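Local coordinates for Alr3699 protein (Nostoc sp., PDB 4XSP) that belongs to the GT-B class of glycosyltransferase-like proteins, with two Rossmann-like domains and UDP bound in the cleft between them, at residues I178-D183 against E294-V299; E302-G307 against Q361-Q366. All coordinates share one frame; numbering follows the deposited sequence.

Interaction 1 of 2, residues I178-D183 against E294-V299. With UDP (uridine-5'-diphosphate), chain D.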
# COMPACT_ATOMS: atom_id res chain seq x y z
N ILE B 178 7.31 5.86 -26.98
CA ILE B 178 6.28 6.62 -27.67
C ILE B 178 6.51 8.07 -27.30
O ILE B 178 6.44 8.46 -26.13
CB ILE B 178 4.88 6.20 -27.29
CG1 ILE B 178 4.66 4.73 -27.62
CG2 ILE B 178 3.84 7.01 -28.08
CD1 ILE B 178 3.31 4.20 -27.19
N TYR B 179 6.78 8.89 -28.32
CA TYR B 179 7.11 10.28 -28.18
C TYR B 179 5.85 11.06 -27.84
O TYR B 179 4.75 10.57 -28.05
CB TYR B 179 7.80 10.78 -29.47
CG TYR B 179 9.18 10.17 -29.73
CD1 TYR B 179 10.20 10.31 -28.82
CD2 TYR B 179 9.48 9.51 -30.92
CE1 TYR B 179 11.48 9.78 -29.06
CE2 TYR B 179 10.74 8.97 -31.17
CZ TYR B 179 11.74 9.11 -30.22
OH TYR B 179 13.04 8.59 -30.41
N ASN B 180 6.00 12.28 -27.30
CA ASN B 180 4.85 13.15 -27.14
C ASN B 180 4.27 13.52 -28.50
O ASN B 180 5.00 13.70 -29.47
CB ASN B 180 5.24 14.46 -26.45
CG ASN B 180 5.64 14.31 -24.99
OD1 ASN B 180 6.13 13.28 -24.51
ND2 ASN B 180 5.47 15.40 -24.27
N GLY B 181 2.96 13.66 -28.58
CA GLY B 181 2.28 14.00 -29.82
C GLY B 181 1.78 15.44 -29.80
O GLY B 181 1.56 16.01 -28.74
N PHE B 182 1.68 16.05 -30.98
CA PHE B 182 1.26 17.46 -31.13
C PHE B 182 0.23 17.65 -32.24
O PHE B 182 0.31 16.99 -33.25
CB PHE B 182 2.48 18.33 -31.39
CG PHE B 182 3.53 18.24 -30.28
CD1 PHE B 182 4.45 17.19 -30.23
CD2 PHE B 182 3.56 19.18 -29.30
CE1 PHE B 182 5.38 17.11 -29.22
CE2 PHE B 182 4.50 19.12 -28.28
CZ PHE B 182 5.41 18.09 -28.24
N ASP B 183 -0.71 18.58 -32.07
CA ASP B 183 -1.65 18.95 -33.11
C ASP B 183 -0.92 19.86 -34.08
O ASP B 183 -0.73 21.06 -33.81
CB ASP B 183 -2.88 19.61 -32.51
CG ASP B 183 -3.88 20.06 -33.58
OD1 ASP B 183 -3.49 20.33 -34.73
OD2 ASP B 183 -5.06 20.14 -33.25
N GLU B 294 17.67 16.32 -20.82
CA GLU B 294 16.22 16.49 -20.96
C GLU B 294 15.60 15.17 -21.43
O GLU B 294 16.04 14.64 -22.44
CB GLU B 294 15.95 17.53 -22.03
CG GLU B 294 14.53 18.06 -22.05
CD GLU B 294 14.39 19.27 -21.18
OE1 GLU B 294 15.20 19.42 -20.23
OE2 GLU B 294 13.49 20.08 -21.47
N PRO B 295 14.56 14.67 -20.73
CA PRO B 295 13.89 13.43 -21.18
C PRO B 295 13.32 13.55 -22.60
O PRO B 295 13.51 12.67 -23.40
CB PRO B 295 12.77 13.24 -20.17
CG PRO B 295 13.03 14.19 -19.05
CD PRO B 295 13.83 15.31 -19.62
N PHE B 296 12.66 14.67 -22.89
CA PHE B 296 12.04 14.97 -24.18
C PHE B 296 11.79 16.47 -24.16
O PHE B 296 10.99 16.96 -23.35
CB PHE B 296 10.68 14.26 -24.31
CG PHE B 296 10.00 14.44 -25.66
CD1 PHE B 296 9.27 15.56 -25.95
CD2 PHE B 296 10.09 13.45 -26.63
CE1 PHE B 296 8.62 15.72 -27.20
CE2 PHE B 296 9.48 13.61 -27.89
CZ PHE B 296 8.74 14.73 -28.16
N GLY B 297 12.43 17.25 -24.98
CA GLY B 297 12.03 18.69 -24.97
C GLY B 297 10.80 19.00 -25.81
O GLY B 297 10.90 19.13 -27.03
N ARG B 298 9.63 19.13 -25.19
CA ARG B 298 8.43 19.52 -25.93
C ARG B 298 8.64 20.78 -26.76
O ARG B 298 8.19 20.86 -27.88
CB ARG B 298 7.26 19.73 -24.99
CG ARG B 298 6.69 18.44 -24.44
CD ARG B 298 5.55 18.67 -23.45
NE ARG B 298 4.36 19.29 -24.05
CZ ARG B 298 3.42 18.66 -24.76
NH1 ARG B 298 3.50 17.36 -25.03
NH2 ARG B 298 2.37 19.34 -25.19
N VAL B 299 9.32 21.77 -26.18
CA VAL B 299 9.56 23.06 -26.83
C VAL B 299 10.43 22.94 -28.09
O VAL B 299 10.30 23.73 -29.02
CB VAL B 299 10.13 24.13 -25.87
CG1 VAL B 299 9.06 24.53 -24.88
CG2 VAL B 299 11.41 23.66 -25.18
N1 UDP D . 4.98 26.25 -21.84
C2 UDP D . 3.87 27.11 -21.81
N3 UDP D . 4.02 28.40 -21.45
C4 UDP D . 5.23 28.88 -21.07
C5 UDP D . 6.35 28.04 -21.07
C6 UDP D . 6.19 26.71 -21.47
O2 UDP D . 2.72 26.72 -22.13
O4 UDP D . 5.32 30.08 -20.73
C1' UDP D . 4.82 24.84 -22.26
C2' UDP D . 5.59 24.47 -23.53
O2' UDP D . 4.90 24.88 -24.74
C3' UDP D . 5.69 22.96 -23.41
C4' UDP D . 5.78 22.75 -21.89
O4' UDP D . 5.29 23.91 -21.29
O3' UDP D . 4.51 22.34 -23.97
C5' UDP D . 7.21 22.61 -21.39
O5' UDP D . 7.62 21.32 -21.80
PA UDP D . 9.15 20.86 -21.89
O1A UDP D . 9.82 21.70 -22.97
O2A UDP D . 9.10 19.38 -22.19
O3A UDP D . 9.75 21.23 -20.42
PB UDP D . 9.85 20.26 -19.10
O1B UDP D . 10.85 20.96 -18.23
O2B UDP D . 10.39 18.95 -19.64
O3B UDP D . 8.45 20.23 -18.56
O HOH W 1 1.36 15.78 -26.04
O HOH W 2 0.51 18.59 -27.52
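Phe296 packs against Asn180, Tyr179 and Phe182 in the tight part of this contact. Its CG lies anti to the backbone N (chi1 -176°), which carries the ring across to the 178-183 loop. Asn180 lies over one face of the ring, with Asn180 CB 4.2 Å from the Phe296 ring centroid in an off-centre CH-pi contact. Tyr179 comes in at the edge: its CD1 is 3.5 Å from Phe296 CE2, and the two rings meet rim to rim with planes at 40°. Phe182 CE1 meets the rim of the same ring at Phe296 CE1. Phe182 CE2 sits over the centre of one face of the Arg298 guanidinium, 3.7 Å from Arg298 CZ.

Toward the Gly181 carbonyl the contact is looser and goes through two waters. They link Gly181 O to the guanidinium, one through Arg298 NH1 and the other through Arg298 NH2.

The bonds to UDP are direct and ordered. Arg298 NE donates to UDP O3' at 3.1 Å. At the start of helix 298-305, with Gly297 as N-cap, Arg298 N binds UDP O2A (3.1 Å) and Val299 N binds UDP O1A (3.2 Å). A phosphate gripped by a helix N-terminus beside the interdomain cleft is typical of the nucleotide site of GT-B glycosyltransferases.

Interaction 2 of 2, residues E302-G307 against Q361-Q366. With UDP (uridine-5'-diphosphate), chain D.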
# COMPACT_ATOMS: atom_id res chain seq x y z
N GLU B 302 7.95 21.61 -30.60
CA GLU B 302 7.07 22.74 -30.92
C GLU B 302 7.71 23.75 -31.90
O GLU B 302 7.08 24.22 -32.85
CB GLU B 302 6.56 23.41 -29.67
CG GLU B 302 5.56 22.52 -28.97
CD GLU B 302 5.20 23.02 -27.60
OE1 GLU B 302 6.05 23.67 -26.96
OE2 GLU B 302 4.06 22.77 -27.18
N ALA B 303 8.99 24.01 -31.68
CA ALA B 303 9.71 24.97 -32.50
C ALA B 303 9.86 24.43 -33.91
O ALA B 303 9.63 25.15 -34.89
CB ALA B 303 11.06 25.26 -31.87
N MET B 304 10.20 23.14 -34.00
CA MET B 304 10.28 22.47 -35.32
C MET B 304 8.92 22.54 -36.05
O MET B 304 8.86 22.91 -37.20
CB MET B 304 10.73 21.02 -35.17
CG MET B 304 12.10 20.89 -34.50
SD MET B 304 12.54 19.16 -34.15
CE MET B 304 13.65 19.08 -35.49
N LEU B 305 7.83 22.28 -35.34
CA LEU B 305 6.50 22.38 -35.97
C LEU B 305 6.14 23.78 -36.45
O LEU B 305 5.32 23.93 -37.35
CB LEU B 305 5.42 21.83 -35.03
CG LEU B 305 5.57 20.33 -34.76
CD1 LEU B 305 4.64 19.88 -33.67
CD2 LEU B 305 5.33 19.50 -36.01
N CYS B 306 6.73 24.80 -35.81
CA CYS B 306 6.56 26.19 -36.19
C CYS B 306 7.40 26.58 -37.40
O CYS B 306 7.36 27.73 -37.84
CB CYS B 306 6.91 27.12 -35.01
SG CYS B 306 5.70 27.08 -33.69
N GLY B 307 8.18 25.64 -37.90
CA GLY B 307 9.08 25.89 -38.98
C GLY B 307 10.22 26.81 -38.60
O GLY B 307 10.64 27.60 -39.42
N GLN B 361 10.17 21.25 -39.92
CA GLN B 361 8.70 21.22 -39.93
C GLN B 361 8.21 19.91 -40.55
O GLN B 361 7.25 19.28 -40.02
CB GLN B 361 8.10 22.45 -40.61
CG GLN B 361 6.59 22.56 -40.46
CD GLN B 361 6.05 23.87 -41.01
OE1 GLN B 361 6.29 24.21 -42.16
NE2 GLN B 361 5.35 24.63 -40.17
N ALA B 362 8.86 19.48 -41.62
CA ALA B 362 8.46 18.24 -42.33
C ALA B 362 8.70 17.00 -41.48
O ALA B 362 7.80 16.16 -41.32
CB ALA B 362 9.17 18.13 -43.67
N ILE B 363 9.89 16.90 -40.90
CA ILE B 363 10.24 15.74 -40.11
C ILE B 363 9.38 15.67 -38.83
O ILE B 363 8.82 14.62 -38.51
CB ILE B 363 11.76 15.67 -39.83
CG1 ILE B 363 12.17 14.34 -39.20
CG2 ILE B 363 12.20 16.76 -38.85
CD1 ILE B 363 11.68 13.11 -39.92
N ALA B 364 9.24 16.80 -38.13
CA ALA B 364 8.46 16.85 -36.91
C ALA B 364 7.00 16.55 -37.18
O ALA B 364 6.36 15.86 -36.38
CB ALA B 364 8.60 18.19 -36.23
N SER B 365 6.45 17.07 -38.27
CA SER B 365 5.06 16.65 -38.64
C SER B 365 4.88 15.16 -38.81
O SER B 365 3.81 14.63 -38.50
CB SER B 365 4.56 17.34 -39.91
OG SER B 365 4.73 18.74 -39.78
N GLN B 366 5.89 14.48 -39.34
CA GLN B 366 5.86 13.04 -39.58
C GLN B 366 6.00 12.24 -38.28
O GLN B 366 5.31 11.27 -38.04
CB GLN B 366 7.00 12.67 -40.53
CG GLN B 366 7.31 11.20 -40.67
CD GLN B 366 8.56 10.95 -41.48
OE1 GLN B 366 8.71 11.44 -42.60
NE2 GLN B 366 9.46 10.17 -40.92
N1 UDP D . 4.98 26.25 -21.84
C2 UDP D . 3.87 27.11 -21.81
N3 UDP D . 4.02 28.40 -21.45
C4 UDP D . 5.23 28.88 -21.07
C5 UDP D . 6.35 28.04 -21.07
C6 UDP D . 6.19 26.71 -21.47
O2 UDP D . 2.72 26.72 -22.13
O4 UDP D . 5.32 30.08 -20.73
C1' UDP D . 4.82 24.84 -22.26
C2' UDP D . 5.59 24.47 -23.53
O2' UDP D . 4.90 24.88 -24.74
C3' UDP D . 5.69 22.96 -23.41
C4' UDP D . 5.78 22.75 -21.89
O4' UDP D . 5.29 23.91 -21.29
O3' UDP D . 4.51 22.34 -23.97
C5' UDP D . 7.21 22.61 -21.39
O5' UDP D . 7.62 21.32 -21.80
PA UDP D . 9.15 20.86 -21.89
O1A UDP D . 9.82 21.70 -22.97
O2A UDP D . 9.10 19.38 -22.19
O3A UDP D . 9.75 21.23 -20.42
PB UDP D . 9.85 20.26 -19.10
O1B UDP D . 10.85 20.96 -18.23
O2B UDP D . 10.39 18.95 -19.64
O3B UDP D . 8.45 20.23 -18.56
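Leu305 and Gln361 make the hydrogen bond between the two helices. Gln361 NE2 donates to Leu305 O at 2.9 Å, with an N-H...O angle of 165°. The acceptor lies near the plane of the amide, but the donor stands above the carbonyl plane. A chi1 of -171° turns the Gln361 chain away from its own backbone N, and the extended chain takes the amide to the end of helix 298-305. There Gly307 closes the helix in a Schellman motif. Within helix 350-367, Ser365 OG donates to Gln361 O at 2.6 Å. The backbone N of the same serine reaches that oxygen from the opposite face of the carbonyl plane.

A weaker polar contact lies beside the glutamine bond. Gln361 CA is 3.2 Å from Met304 O in a CA-H...O contact.

The apolar contacts centre on the small Ala364. Its CB touches Leu305 CD2 at 3.5 Å and Met304 CB at 3.7 Å. Leu305 CD2 also reaches the backbone at Ser365 N, while Met304 CE comes near Ile363 CG2.

Ligand contacts come from Glu302, which points away from the 361-366 segment. Glu302 OE1 accepts from UDP O2' at 2.8 Å, and Glu302 OE2 accepts from UDP O3' at 3.3 Å. Tyr187 also bonds to OE2.

Helix 298-305 thus has helix 350-367 beside it. Val310 of strand 310-313 touches Met304, and Met280 of helix 276-281 touches Glu302 and Cys306.

Both contacts use helix 298-305. Interaction 1 involves its N-terminal end and interaction 2 its C-terminal end. Interaction 1 is buried near the centre of the chain and brings the loop after strand 175-177 against the second domain. Interaction 2 lies farther out, is partly buried, and joins two helices. Aromatic rings, an arginine and waters dominate the first; aliphatic side chains and a glutamine-to-carbonyl bond dominate the second. The two meet directly, with Phe182 CB 3.5 Å from Leu305 CD1. UDP also connects them, since Arg298 of the first and Glu302 of the second both bond to its O3'.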